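Local coordinates for protein CrmK (Actinoalloteichus sp. WH1-2216-6, PDB 5I1W) that is an oxygen-dependent FAD-linked oxidoreductase that holds its flavin covalently and probably oxidises the hydroxymethyl group of a bipyridine alcohol, at residues 339-344 with 449-454; 373-378 with 402-407; 93-98 with 199-204; 151-156 with 172-177. One frame throughout, in Å; residues are numbered along the deposited sequence.

The four contacts fall into two pairs on opposite sides of the chain's centre. Interactions 1 and 2 have centres about 11 Å apart and both reach one antiparallel sheet, where strands 339-347 and 400-408 are neighbours; Lys343 N and Tyr404 O, 2.8 Å apart, form a probable hydrogen bond. Both touch the bipyridine ligand 67L, Tyr449 from interaction 1, Phe403 and Met405 from interaction 2. Interactions 3 and 4, centres about 10 Å apart, both reach a separate five-stranded sheet and meet where Arg203 N lies 2.9 Å from Tyr151 O. Centres from different pairs are about 31 to 34 Å apart, although the Tyr200 side chain of interaction 3 comes within about 6 Å of the FAD.

Interaction 1: 339-344 with 449-454; sequences RRKVKS and YPDIDL. With 67L (6-(hydroxymethyl)[2,2'-bipyridin]-4-ol), chain F; FAD (flavin-adenine dinucleotide), chain E.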
# COMPACT_ATOMS: atom_id res chain seq x y z
N ARG A 339 0.20 14.85 9.83
CA ARG A 339 1.03 15.35 10.95
C ARG A 339 0.82 14.39 12.14
O ARG A 339 -0.30 14.02 12.43
CB ARG A 339 0.60 16.79 11.34
CG ARG A 339 0.63 17.74 10.16
CD ARG A 339 0.08 19.13 10.44
NE ARG A 339 0.99 19.91 11.28
CZ ARG A 339 2.07 20.58 10.86
NH1 ARG A 339 2.41 20.64 9.57
NH2 ARG A 339 2.79 21.22 11.76
N ARG A 340 1.88 13.99 12.83
CA ARG A 340 1.79 12.93 13.84
C ARG A 340 2.57 13.23 15.08
O ARG A 340 3.51 14.01 15.06
CB ARG A 340 2.40 11.65 13.32
CG ARG A 340 1.59 10.95 12.29
CD ARG A 340 2.36 9.79 11.70
NE ARG A 340 1.90 9.55 10.33
CZ ARG A 340 0.75 8.95 10.02
NH1 ARG A 340 -0.09 8.52 10.97
NH2 ARG A 340 0.44 8.79 8.74
N LYS A 341 2.16 12.60 16.17
CA LYS A 341 2.97 12.49 17.35
C LYS A 341 2.73 11.07 17.90
O LYS A 341 1.60 10.63 17.99
CB LYS A 341 2.58 13.60 18.33
CG LYS A 341 3.27 13.57 19.68
CD LYS A 341 4.72 14.05 19.62
CE LYS A 341 5.35 14.09 21.01
NZ LYS A 341 6.83 13.87 20.95
N VAL A 342 3.80 10.34 18.21
CA VAL A 342 3.70 9.01 18.81
C VAL A 342 4.38 8.98 20.14
O VAL A 342 5.22 9.84 20.40
CB VAL A 342 4.32 7.94 17.94
CG1 VAL A 342 3.64 7.94 16.60
CG2 VAL A 342 5.81 8.19 17.77
N LYS A 343 3.98 8.02 21.00
CA LYS A 343 4.68 7.75 22.28
C LYS A 343 4.67 6.27 22.53
O LYS A 343 3.96 5.52 21.87
CB LYS A 343 4.05 8.49 23.47
CG LYS A 343 4.08 10.00 23.34
CD LYS A 343 3.46 10.71 24.51
CE LYS A 343 3.82 12.17 24.45
NZ LYS A 343 4.98 12.53 25.35
N SER A 344 5.42 5.86 23.53
CA SER A 344 5.63 4.46 23.75
C SER A 344 5.84 4.19 25.23
O SER A 344 6.38 5.04 25.97
CB SER A 344 6.90 4.08 22.93
OG SER A 344 7.47 2.86 23.31
N TYR A 449 9.76 4.13 18.32
CA TYR A 449 8.66 5.08 18.58
C TYR A 449 9.20 6.29 19.39
O TYR A 449 8.75 6.56 20.49
CB TYR A 449 7.60 4.39 19.41
CG TYR A 449 6.94 3.11 18.82
CD1 TYR A 449 6.74 2.94 17.46
CD2 TYR A 449 6.43 2.10 19.68
CE1 TYR A 449 6.14 1.80 16.95
CE2 TYR A 449 5.78 0.96 19.18
CZ TYR A 449 5.64 0.81 17.81
OH TYR A 449 5.04 -0.34 17.29
N PRO A 450 10.18 7.02 18.86
CA PRO A 450 10.86 7.96 19.77
C PRO A 450 10.01 9.16 20.05
O PRO A 450 9.21 9.57 19.20
CB PRO A 450 12.05 8.41 18.96
CG PRO A 450 11.57 8.36 17.55
CD PRO A 450 10.62 7.20 17.47
N ASP A 451 10.27 9.75 21.20
CA ASP A 451 9.51 10.87 21.71
C ASP A 451 10.44 11.82 22.44
O ASP A 451 10.92 11.51 23.52
CB ASP A 451 8.46 10.30 22.66
CG ASP A 451 7.71 11.37 23.42
OD1 ASP A 451 7.82 12.61 23.09
OD2 ASP A 451 7.01 10.95 24.40
N ILE A 452 10.67 13.00 21.88
CA ILE A 452 11.63 13.93 22.48
C ILE A 452 11.14 14.58 23.75
O ILE A 452 11.94 15.15 24.48
CB ILE A 452 12.08 15.09 21.53
CG1 ILE A 452 10.88 16.03 21.20
CG2 ILE A 452 12.77 14.49 20.33
CD1 ILE A 452 11.21 17.19 20.27
N ASP A 453 9.85 14.50 24.06
CA ASP A 453 9.40 14.96 25.37
C ASP A 453 10.08 14.21 26.49
O ASP A 453 10.09 14.72 27.59
CB ASP A 453 7.89 14.85 25.57
CG ASP A 453 7.08 15.49 24.42
OD1 ASP A 453 7.56 16.53 23.93
OD2 ASP A 453 6.00 14.95 23.99
N LEU A 454 10.60 12.99 26.26
CA LEU A 454 11.38 12.27 27.29
C LEU A 454 12.64 13.01 27.74
O LEU A 454 13.15 12.75 28.82
CB LEU A 454 11.76 10.84 26.90
CG LEU A 454 10.64 9.80 26.69
CD1 LEU A 454 11.21 8.39 26.58
CD2 LEU A 454 9.57 9.89 27.79
CAC 67L F . 4.29 6.01 13.07
CAB 67L F . 5.42 6.83 13.09
CAA 67L F . 6.51 6.53 13.90
CAF 67L F . 6.44 5.38 14.71
NAE 67L F . 5.27 4.55 14.69
CAD 67L F . 4.22 4.88 13.89
CAG 67L F . 3.12 4.03 13.87
NAL 67L F . 3.19 2.87 14.58
CAH 67L F . 1.97 4.37 13.16
CAI 67L F . 0.92 3.48 13.21
OAM 67L F . -0.17 3.85 12.52
CAJ 67L F . 0.99 2.28 13.93
CAK 67L F . 2.17 1.98 14.63
CAN 67L F . 2.34 0.80 15.38
OAO 67L F . 3.56 0.13 15.00
PA FAD E . 13.49 6.69 8.36
O1A FAD E . 12.66 7.86 8.86
O2A FAD E . 14.00 6.87 6.97
O5B FAD E . 14.67 6.46 9.39
C5B FAD E . 14.53 6.24 10.80
C4B FAD E . 15.87 6.52 11.47
O4B FAD E . 16.82 5.52 10.99
C3B FAD E . 16.42 7.88 11.08
O3B FAD E . 17.21 8.40 12.13
C2B FAD E . 17.33 7.54 9.91
O2B FAD E . 18.40 8.44 9.74
C1B FAD E . 17.83 6.17 10.25
N9A FAD E . 18.04 5.38 9.04
C8A FAD E . 17.17 5.07 8.06
N7A FAD E . 17.85 4.40 7.11
C5A FAD E . 19.11 4.21 7.53
C6A FAD E . 20.31 3.51 7.05
N6A FAD E . 20.23 2.88 5.89
N1A FAD E . 21.44 3.54 7.76
C2A FAD E . 21.46 4.22 8.91
N3A FAD E . 20.40 4.86 9.41
C4A FAD E . 19.24 4.86 8.77
N1 FAD E . 8.09 -0.55 14.25
C2 FAD E . 8.01 -1.85 14.67
O2 FAD E . 8.99 -2.36 15.25
N3 FAD E . 6.91 -2.59 14.47
C4 FAD E . 5.84 -2.10 13.84
O4 FAD E . 4.83 -2.81 13.64
C4X FAD E . 5.84 -0.73 13.36
N5 FAD E . 4.77 -0.16 12.73
C5X FAD E . 4.92 1.04 12.12
C6 FAD E . 3.92 1.54 11.29
C7 FAD E . 4.00 2.77 10.63
C7M FAD E . 2.86 3.29 9.71
C8 FAD E . 5.25 3.54 10.89
C8M FAD E . 5.42 4.88 10.25
C9 FAD E . 6.25 3.09 11.73
C9A FAD E . 6.13 1.87 12.37
N10 FAD E . 7.13 1.34 13.20
C10 FAD E . 7.06 0.03 13.62
C1' FAD E . 8.25 2.14 13.67
C2' FAD E . 9.40 1.96 12.68
O2' FAD E . 10.06 0.72 12.96
C3' FAD E . 10.34 3.15 12.76
O3' FAD E . 9.60 4.30 12.34
C4' FAD E . 11.60 2.99 11.89
O4' FAD E . 12.65 3.74 12.52
C5' FAD E . 11.34 3.46 10.46
O5' FAD E . 12.44 3.08 9.61
P FAD E . 12.53 3.90 8.25
O1P FAD E . 11.21 3.85 7.60
O2P FAD E . 13.77 3.51 7.50
O3P FAD E . 12.49 5.47 8.60
O HOH W 1 7.13 11.32 19.03
O HOH W 2 7.20 8.16 24.81
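Lys343 and Asp451 meet along much of the lysine's length. From CB, which stays 4.0 Å from Asp451 OD2, the chain passes the same oxygen with CG, CD and CE, CG coming to 3.3 Å of OD2; a bend at the last torsion (chi4 -99°) then places NZ between two carboxylates. There NZ donates to Asp451 OD2 at 2.7 Å, on the syn side, and to Asp453 OD2 at 3.0 Å on its anti lone pair. Lys341 arrives at about a right angle to Asp451; its NZ donates to Asp451 OD1 at 2.7 Å from above the carboxylate plane, and also pairs with Asp453 and, outside the contact, Glu67. The opposite face of OD1 takes Asp453 N at 2.9 Å, which closes an Asx turn. The two ammonium groups probably offset the repulsion between Asp451 OD1 and Asp453 OD2, 3.1 Å apart. A leucine in place of Asp451 would probably leave Lys343 with Asp453, and Lys341 with Asp453 and Glu67, and deprive the turn of its side-chain acceptor. Elsewhere, Ser344 CB lies in plane at the edge of the Tyr449 ring, whose OH shares a hydrogen bond of 2.8 Å with 67L OAO and another with Tyr138. The network thus ties the loop after strand 442-444 to strand 339-347, with Ile421 of helix 414-428 touching both lysines and Arg422 paired with Asp453.

Interaction 2: 373-378 with 402-407; sequences AAMEYI and TFYMVA. With 67L (6-(hydroxymethyl)[2,2'-bipyridin]-4-ol), chain F.
One wall of the 67L pocket is a face of the antiparallel pair 373-378 and 402-407, where Phe403, beside Glu376, and Met405, beside Ala374, turn toward the ligand. Setting CG anti to the backbone N (chi1 173°) carries the Phe403 ring to the bipyridine: CZ comes to 3.1 Å of 67L NAL, and 67L CAN lies over one ring face. Met405 bends at its last torsion and brings CE to 67L OAM. Glu376 runs alongside Phe403, its carboxylate turned 56° from the ring; OE1 is 3.5 Å from Phe403 CD2 and, though buried, has no polar partner in the model, while OE2 lies close to the carboxylate of Glu269. Four backbone hydrogen bonds hold the register, among them Ala374 N to Met405 O at 2.9 Å and Phe403 N to Glu376 O at 3.2 Å. Across the sheet from the ligand, Met375 lies beside Tyr404. Its CB lies over one ring face, offset toward the rim, 4.2 Å from the centroid, a CH-pi contact; SD makes an oblique Met-aromatic contact and CE reaches 3.4 Å from Tyr404 OH. Helix 414-428 packs on this side through Ile428 and Trp420, and strands 265-271 and 339-347 flank the pair.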
# COMPACT_ATOMS: atom_id res chain seq x y z
N ALA A 373 -6.92 9.44 17.25
CA ALA A 373 -6.21 9.46 18.52
C ALA A 373 -6.46 8.15 19.23
O ALA A 373 -7.61 7.71 19.35
CB ALA A 373 -6.69 10.61 19.37
N ALA A 374 -5.39 7.53 19.71
CA ALA A 374 -5.50 6.20 20.28
C ALA A 374 -4.38 5.88 21.24
O ALA A 374 -3.27 6.37 21.04
CB ALA A 374 -5.50 5.18 19.18
N MET A 375 -4.65 5.05 22.25
CA MET A 375 -3.61 4.21 22.80
C MET A 375 -3.91 2.76 22.48
O MET A 375 -5.06 2.38 22.34
CB MET A 375 -3.35 4.43 24.26
CG MET A 375 -4.48 4.15 25.22
SD MET A 375 -3.96 4.69 26.86
CE MET A 375 -2.75 3.41 27.25
N GLU A 376 -2.84 1.97 22.35
CA GLU A 376 -2.91 0.62 21.89
C GLU A 376 -2.16 -0.30 22.84
O GLU A 376 -1.06 0.00 23.25
CB GLU A 376 -2.24 0.47 20.54
CG GLU A 376 -2.77 1.26 19.37
CD GLU A 376 -2.17 0.75 18.05
OE1 GLU A 376 -1.03 0.18 18.06
OE2 GLU A 376 -2.82 0.89 16.98
N TYR A 377 -2.71 -1.46 23.13
CA TYR A 377 -1.98 -2.47 23.85
C TYR A 377 -1.64 -3.59 22.94
O TYR A 377 -2.52 -4.17 22.33
CB TYR A 377 -2.83 -3.02 24.97
CG TYR A 377 -3.12 -2.03 26.02
CD1 TYR A 377 -4.20 -1.18 25.93
CD2 TYR A 377 -2.34 -1.95 27.12
CE1 TYR A 377 -4.46 -0.25 26.93
CE2 TYR A 377 -2.59 -1.04 28.12
CZ TYR A 377 -3.67 -0.21 28.03
OH TYR A 377 -3.89 0.63 29.09
N ILE A 378 -0.36 -3.95 22.87
CA ILE A 378 0.11 -4.87 21.85
C ILE A 378 0.75 -6.06 22.55
O ILE A 378 1.71 -5.93 23.28
CB ILE A 378 1.14 -4.18 20.97
CG1 ILE A 378 0.55 -2.94 20.31
CG2 ILE A 378 1.63 -5.11 19.88
CD1 ILE A 378 1.53 -1.80 20.20
N THR A 402 2.90 -0.71 24.71
CA THR A 402 1.80 0.22 24.50
C THR A 402 2.32 1.39 23.68
O THR A 402 3.47 1.80 23.79
CB THR A 402 1.13 0.79 25.78
OG1 THR A 402 1.96 1.82 26.37
CG2 THR A 402 0.85 -0.30 26.81
N PHE A 403 1.42 1.92 22.89
CA PHE A 403 1.73 2.86 21.85
C PHE A 403 0.65 3.96 21.93
O PHE A 403 -0.53 3.69 22.21
CB PHE A 403 1.72 2.09 20.55
CG PHE A 403 1.86 2.93 19.35
CD1 PHE A 403 3.10 3.45 18.99
CD2 PHE A 403 0.78 3.14 18.51
CE1 PHE A 403 3.23 4.21 17.84
CE2 PHE A 403 0.90 3.90 17.37
CZ PHE A 403 2.12 4.42 17.02
N TYR A 404 1.07 5.20 21.82
CA TYR A 404 0.12 6.33 21.86
C TYR A 404 0.34 7.07 20.58
O TYR A 404 1.50 7.16 20.09
CB TYR A 404 0.41 7.24 22.98
CG TYR A 404 0.33 6.67 24.35
CD1 TYR A 404 1.23 5.69 24.80
CD2 TYR A 404 -0.65 7.13 25.23
CE1 TYR A 404 1.14 5.18 26.07
CE2 TYR A 404 -0.72 6.64 26.49
CZ TYR A 404 0.15 5.67 26.90
OH TYR A 404 -0.01 5.21 28.16
N MET A 405 -0.74 7.57 20.01
CA MET A 405 -0.67 8.29 18.74
C MET A 405 -1.83 9.25 18.55
O MET A 405 -2.95 8.90 18.86
CB MET A 405 -0.62 7.36 17.53
CG MET A 405 -0.57 8.17 16.23
SD MET A 405 0.21 7.42 14.79
CE MET A 405 -1.07 6.32 14.19
N VAL A 406 -1.50 10.43 18.03
CA VAL A 406 -2.45 11.35 17.40
C VAL A 406 -1.94 11.70 16.02
O VAL A 406 -0.75 11.86 15.80
CB VAL A 406 -2.70 12.62 18.22
CG1 VAL A 406 -3.53 12.29 19.42
CG2 VAL A 406 -1.40 13.25 18.71
N ALA A 407 -2.87 11.75 15.09
CA ALA A 407 -2.64 12.05 13.69
C ALA A 407 -3.65 13.07 13.27
O ALA A 407 -4.83 12.95 13.62
CB ALA A 407 -2.79 10.79 12.86
CAC 67L F . 4.29 6.01 13.07
CAB 67L F . 5.42 6.83 13.09
CAA 67L F . 6.51 6.53 13.90
CAF 67L F . 6.44 5.38 14.71
NAE 67L F . 5.27 4.55 14.69
CAD 67L F . 4.22 4.88 13.89
CAG 67L F . 3.12 4.03 13.87
NAL 67L F . 3.19 2.87 14.58
CAH 67L F . 1.97 4.37 13.16
CAI 67L F . 0.92 3.48 13.21
OAM 67L F . -0.17 3.85 12.52
CAJ 67L F . 0.99 2.28 13.93
CAK 67L F . 2.17 1.98 14.63
CAN 67L F . 2.34 0.80 15.38
OAO 67L F . 3.56 0.13 15.00

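Interaction 3: 93-98 with 199-204; sequences RGAFEV and RYWLRS
The indole of Trp201 lies between two arginine chains. Over one face runs Arg93: its CD sits 3.7 Å from the centroid of the five-membered ring, 7° off the normal, and its CZ 4.5 Å from that of the six-membered ring. This is a CH-pi contact followed by a cation-pi contact, although the guanidinium is turned 49° from the indole and does not stack flat. On the opposite face Arg199 CG lies 3.6 Å above the plane. NE1 of the indole bonds to Asp90, and Glu97 CG approaches it obliquely. With alanine in place of Trp201, the aliphatic parts of both arginines would probably lose their cover, the Arg93 guanidinium would be set free to turn and Asp90 would lose its indole N-H. Edges matter elsewhere: Arg203 uses NE, in the guanidinium plane, to bond Gly94 O at 2.9 Å, and Leu202 O lies near the plane at the edge of the Phe96 ring. Arg199 bends at chi3 and offers NH1 to Glu97 OE2 at 2.8 Å, on the anti side, the two planes being 83° apart; Glu99 also pairs with that nitrogen. Backbone pairs Phe96 with Leu202 and Val98 with Tyr200 are hydrogen-bonded. On the sheet face that carries Phe96 and Tyr200, Val98 CG2 meets Leu202 CD1 at 3.9 Å. Gly94, at a positive phi, and Ala95 form a G1 beta bulge opposite Asp90. Strand 95-99 thus joins strand 196-202 within the five-stranded sheet, with strands 87-90 and 152-160 outside them and helices 104-115 and 129-134 packed against Val98.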
# COMPACT_ATOMS: atom_id res chain seq x y z
N ARG A 93 26.60 -16.44 1.14
CA ARG A 93 26.41 -16.35 2.59
C ARG A 93 25.32 -17.25 3.14
O ARG A 93 25.23 -17.42 4.33
CB ARG A 93 26.11 -14.91 3.00
CG ARG A 93 27.33 -14.01 3.01
CD ARG A 93 26.99 -12.63 3.51
NE ARG A 93 27.95 -11.69 2.94
CZ ARG A 93 29.14 -11.40 3.46
NH1 ARG A 93 29.92 -10.54 2.83
NH2 ARG A 93 29.57 -11.96 4.60
N GLY A 94 24.45 -17.80 2.31
CA GLY A 94 23.38 -18.63 2.86
C GLY A 94 22.34 -17.73 3.55
O GLY A 94 21.77 -18.12 4.56
N ALA A 95 22.08 -16.54 3.02
CA ALA A 95 21.19 -15.61 3.72
C ALA A 95 20.54 -14.70 2.73
O ALA A 95 21.06 -14.50 1.63
CB ALA A 95 21.99 -14.80 4.75
N PHE A 96 19.37 -14.19 3.11
CA PHE A 96 18.62 -13.25 2.31
C PHE A 96 19.19 -11.86 2.49
O PHE A 96 19.39 -11.42 3.59
CB PHE A 96 17.16 -13.26 2.73
CG PHE A 96 16.48 -14.54 2.42
CD1 PHE A 96 15.97 -14.76 1.19
CD2 PHE A 96 16.42 -15.55 3.37
CE1 PHE A 96 15.37 -15.98 0.90
CE2 PHE A 96 15.81 -16.74 3.10
CZ PHE A 96 15.27 -16.96 1.87
N GLU A 97 19.47 -11.20 1.40
CA GLU A 97 20.06 -9.92 1.39
C GLU A 97 18.95 -8.92 1.19
O GLU A 97 18.11 -9.07 0.30
CB GLU A 97 21.00 -9.87 0.22
CG GLU A 97 21.80 -8.60 0.13
CD GLU A 97 22.69 -8.59 -1.13
OE1 GLU A 97 23.27 -9.67 -1.48
OE2 GLU A 97 22.82 -7.52 -1.76
N VAL A 98 18.97 -7.88 1.99
CA VAL A 98 17.92 -6.88 1.99
C VAL A 98 18.55 -5.50 1.96
O VAL A 98 19.13 -5.08 2.94
CB VAL A 98 17.04 -7.09 3.23
CG1 VAL A 98 15.98 -6.00 3.36
CG2 VAL A 98 16.35 -8.42 3.10
N ARG A 199 22.91 -2.70 3.42
CA ARG A 199 22.17 -3.90 3.33
C ARG A 199 22.34 -4.76 4.58
O ARG A 199 23.25 -4.58 5.35
CB ARG A 199 22.57 -4.67 2.12
CG ARG A 199 23.93 -5.33 2.20
CD ARG A 199 24.45 -5.63 0.77
NE ARG A 199 24.77 -4.42 0.05
CZ ARG A 199 24.18 -4.00 -1.07
NH1 ARG A 199 23.23 -4.72 -1.65
NH2 ARG A 199 24.56 -2.84 -1.62
N TYR A 200 21.36 -5.62 4.79
CA TYR A 200 21.34 -6.53 5.87
C TYR A 200 21.25 -7.91 5.24
O TYR A 200 20.70 -8.05 4.17
CB TYR A 200 20.02 -6.41 6.64
CG TYR A 200 19.73 -5.15 7.35
CD1 TYR A 200 20.17 -4.98 8.64
CD2 TYR A 200 18.93 -4.17 6.79
CE1 TYR A 200 19.87 -3.83 9.36
CE2 TYR A 200 18.62 -3.01 7.50
CZ TYR A 200 19.08 -2.86 8.78
OH TYR A 200 18.76 -1.76 9.53
N TRP A 201 21.67 -8.93 5.96
CA TRP A 201 21.56 -10.29 5.57
C TRP A 201 20.82 -10.95 6.70
O TRP A 201 21.23 -10.79 7.84
CB TRP A 201 22.93 -10.93 5.44
CG TRP A 201 23.60 -10.62 4.14
CD1 TRP A 201 23.40 -11.26 3.00
CD2 TRP A 201 24.57 -9.60 3.87
NE1 TRP A 201 24.16 -10.73 2.01
CE2 TRP A 201 24.90 -9.71 2.52
CE3 TRP A 201 25.19 -8.61 4.63
CZ2 TRP A 201 25.84 -8.86 1.90
CZ3 TRP A 201 26.13 -7.80 4.03
CH2 TRP A 201 26.45 -7.93 2.68
N LEU A 202 19.81 -11.77 6.38
CA LEU A 202 18.93 -12.39 7.35
C LEU A 202 18.94 -13.89 7.21
O LEU A 202 18.79 -14.41 6.11
CB LEU A 202 17.50 -11.93 7.15
CG LEU A 202 17.39 -10.41 7.18
CD1 LEU A 202 16.06 -9.93 6.63
CD2 LEU A 202 17.57 -9.91 8.58
N ARG A 203 19.00 -14.57 8.35
CA ARG A 203 19.10 -16.00 8.37
C ARG A 203 18.87 -16.48 9.77
O ARG A 203 19.33 -15.84 10.69
CB ARG A 203 20.50 -16.34 8.01
CG ARG A 203 20.82 -17.78 8.09
CD ARG A 203 22.28 -17.88 7.74
NE ARG A 203 22.44 -19.15 7.15
CZ ARG A 203 22.72 -20.24 7.81
NH1 ARG A 203 22.93 -20.18 9.13
NH2 ARG A 203 22.79 -21.40 7.16
N SER A 204 18.15 -17.58 9.93
CA SER A 204 18.00 -18.17 11.28
C SER A 204 19.35 -18.67 11.80
O SER A 204 20.07 -19.27 11.07
CB SER A 204 17.02 -19.35 11.29
OG SER A 204 15.74 -18.94 10.85

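Interaction 4: 151-156 with 172-177; sequences YLHAVE and TREEDD
Ala154 and Thr172 form an antiparallel non-hydrogen-bonded pair with CA atoms 4.1 Å apart, and next to it Arg173 N donates to His153 O at 3.0 Å with an N-H...O angle of 159°, while His153 and Ala154 make a classic beta bulge facing Trp201. The pair's side chains meet through methyl groups, Ala154 CB lying 3.9 Å from Thr172 CG2. Arg173 has CG between its backbone N and carbonyl carbon (chi1 79°) and is extended from there to NE, which lays the chain over the backbone of the neighbouring strand: CD is 3.5 Å from Leu152 O, and one guanidinium face rests on Leu152 C and His153 CA. The His153 ring stands nearly perpendicular to that group, 88° between planes, with ND1 4.0 Å from Arg173 NH2 near the ring's plane. NH2 bonds to Arg203 O, and NH1 weakly to Asp150 O. In the loop Thr172 OG1 accepts Glu174 N at 3.1 Å, an ST turn, and a type I turn follows from Glu174 to Asp177. Thr172 N donates weakly to Asp177 OD2. Arg173 therefore meets the strand with its flat face on peptide atoms and directs NH2, and more weakly NH1, to carbonyl oxygens; no carboxylate pairs with it across the contact. Its nearness to His153 would probably disfavour a proton on that ring, whereas Glu174 OE2, 4.6 Å from His153 NE2, would act in the other direction.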
# COMPACT_ATOMS: atom_id res chain seq x y z
N TYR A 151 17.36 -12.61 13.66
CA TYR A 151 17.72 -13.15 12.38
C TYR A 151 18.79 -12.40 11.63
O TYR A 151 18.95 -12.66 10.46
CB TYR A 151 16.47 -13.32 11.50
CG TYR A 151 15.49 -14.23 12.19
CD1 TYR A 151 14.58 -13.71 13.09
CD2 TYR A 151 15.55 -15.60 12.00
CE1 TYR A 151 13.73 -14.50 13.79
CE2 TYR A 151 14.68 -16.42 12.69
CZ TYR A 151 13.79 -15.86 13.60
OH TYR A 151 12.93 -16.65 14.29
N LEU A 152 19.55 -11.52 12.28
CA LEU A 152 20.50 -10.68 11.59
C LEU A 152 21.86 -11.36 11.52
O LEU A 152 22.58 -11.47 12.48
CB LEU A 152 20.62 -9.34 12.24
CG LEU A 152 21.63 -8.39 11.58
CD1 LEU A 152 21.20 -8.03 10.18
CD2 LEU A 152 21.79 -7.15 12.48
N HIS A 153 22.17 -11.87 10.36
CA HIS A 153 23.38 -12.62 10.18
C HIS A 153 24.54 -11.68 9.96
O HIS A 153 25.63 -11.90 10.48
CB HIS A 153 23.12 -13.54 9.00
CG HIS A 153 24.30 -14.33 8.56
ND1 HIS A 153 24.67 -15.51 9.16
CD2 HIS A 153 25.17 -14.14 7.53
CE1 HIS A 153 25.71 -16.02 8.52
NE2 HIS A 153 26.04 -15.20 7.53
N ALA A 154 24.30 -10.59 9.22
CA ALA A 154 25.32 -9.66 8.82
C ALA A 154 24.71 -8.32 8.44
O ALA A 154 23.55 -8.24 8.09
CB ALA A 154 26.16 -10.22 7.69
N VAL A 155 25.52 -7.27 8.50
CA VAL A 155 25.10 -5.97 8.04
C VAL A 155 26.31 -5.34 7.31
O VAL A 155 27.41 -5.63 7.67
CB VAL A 155 24.55 -5.16 9.22
CG1 VAL A 155 25.59 -4.95 10.31
CG2 VAL A 155 24.00 -3.84 8.77
N GLU A 156 26.08 -4.57 6.24
CA GLU A 156 27.10 -3.81 5.55
C GLU A 156 26.83 -2.35 5.84
O GLU A 156 25.71 -1.89 5.62
CB GLU A 156 27.05 -4.04 4.06
CG GLU A 156 28.14 -3.33 3.28
CD GLU A 156 27.95 -3.45 1.76
OE1 GLU A 156 27.16 -2.65 1.18
OE2 GLU A 156 28.59 -4.36 1.15
N THR A 172 29.50 -9.27 10.98
CA THR A 172 28.67 -10.45 11.11
C THR A 172 28.55 -10.87 12.54
O THR A 172 29.28 -10.42 13.41
CB THR A 172 29.18 -11.67 10.28
OG1 THR A 172 30.14 -12.42 11.03
CG2 THR A 172 29.76 -11.26 8.92
N ARG A 173 27.62 -11.76 12.77
CA ARG A 173 27.44 -12.34 14.08
C ARG A 173 28.32 -13.53 14.42
O ARG A 173 28.28 -13.98 15.56
CB ARG A 173 25.98 -12.69 14.31
CG ARG A 173 25.46 -13.96 13.67
CD ARG A 173 23.99 -14.21 14.07
NE ARG A 173 23.34 -15.00 13.01
CZ ARG A 173 22.02 -15.11 12.78
NH1 ARG A 173 21.11 -14.48 13.54
NH2 ARG A 173 21.62 -15.87 11.79
N GLU A 174 29.17 -13.99 13.50
CA GLU A 174 30.07 -15.10 13.78
C GLU A 174 30.96 -14.76 14.95
O GLU A 174 31.42 -13.63 15.07
CB GLU A 174 30.96 -15.42 12.58
CG GLU A 174 30.26 -16.24 11.50
CD GLU A 174 30.58 -15.80 10.05
OE1 GLU A 174 31.25 -14.75 9.81
OE2 GLU A 174 30.11 -16.52 9.12
N GLU A 175 31.25 -15.74 15.78
CA GLU A 175 31.96 -15.48 17.03
C GLU A 175 33.33 -14.83 16.89
O GLU A 175 33.74 -14.02 17.72
CB GLU A 175 32.10 -16.77 17.83
CG GLU A 175 30.82 -17.15 18.53
CD GLU A 175 31.01 -18.21 19.60
OE1 GLU A 175 32.10 -18.27 20.24
OE2 GLU A 175 30.05 -18.99 19.79
N ASP A 176 34.04 -15.18 15.84
CA ASP A 176 35.39 -14.63 15.68
C ASP A 176 35.44 -13.36 14.79
O ASP A 176 36.51 -12.79 14.62
CB ASP A 176 36.29 -15.73 15.08
CG ASP A 176 35.61 -16.45 13.91
OD1 ASP A 176 35.35 -15.80 12.87
OD2 ASP A 176 35.28 -17.66 14.04
N ASP A 177 34.31 -12.92 14.23
CA ASP A 177 34.24 -11.71 13.36
C ASP A 177 34.91 -10.51 14.06
O ASP A 177 34.47 -10.10 15.10
CB ASP A 177 32.78 -11.40 12.99
CG ASP A 177 32.64 -10.34 11.85
OD1 ASP A 177 33.14 -9.22 11.99
OD2 ASP A 177 32.01 -10.64 10.82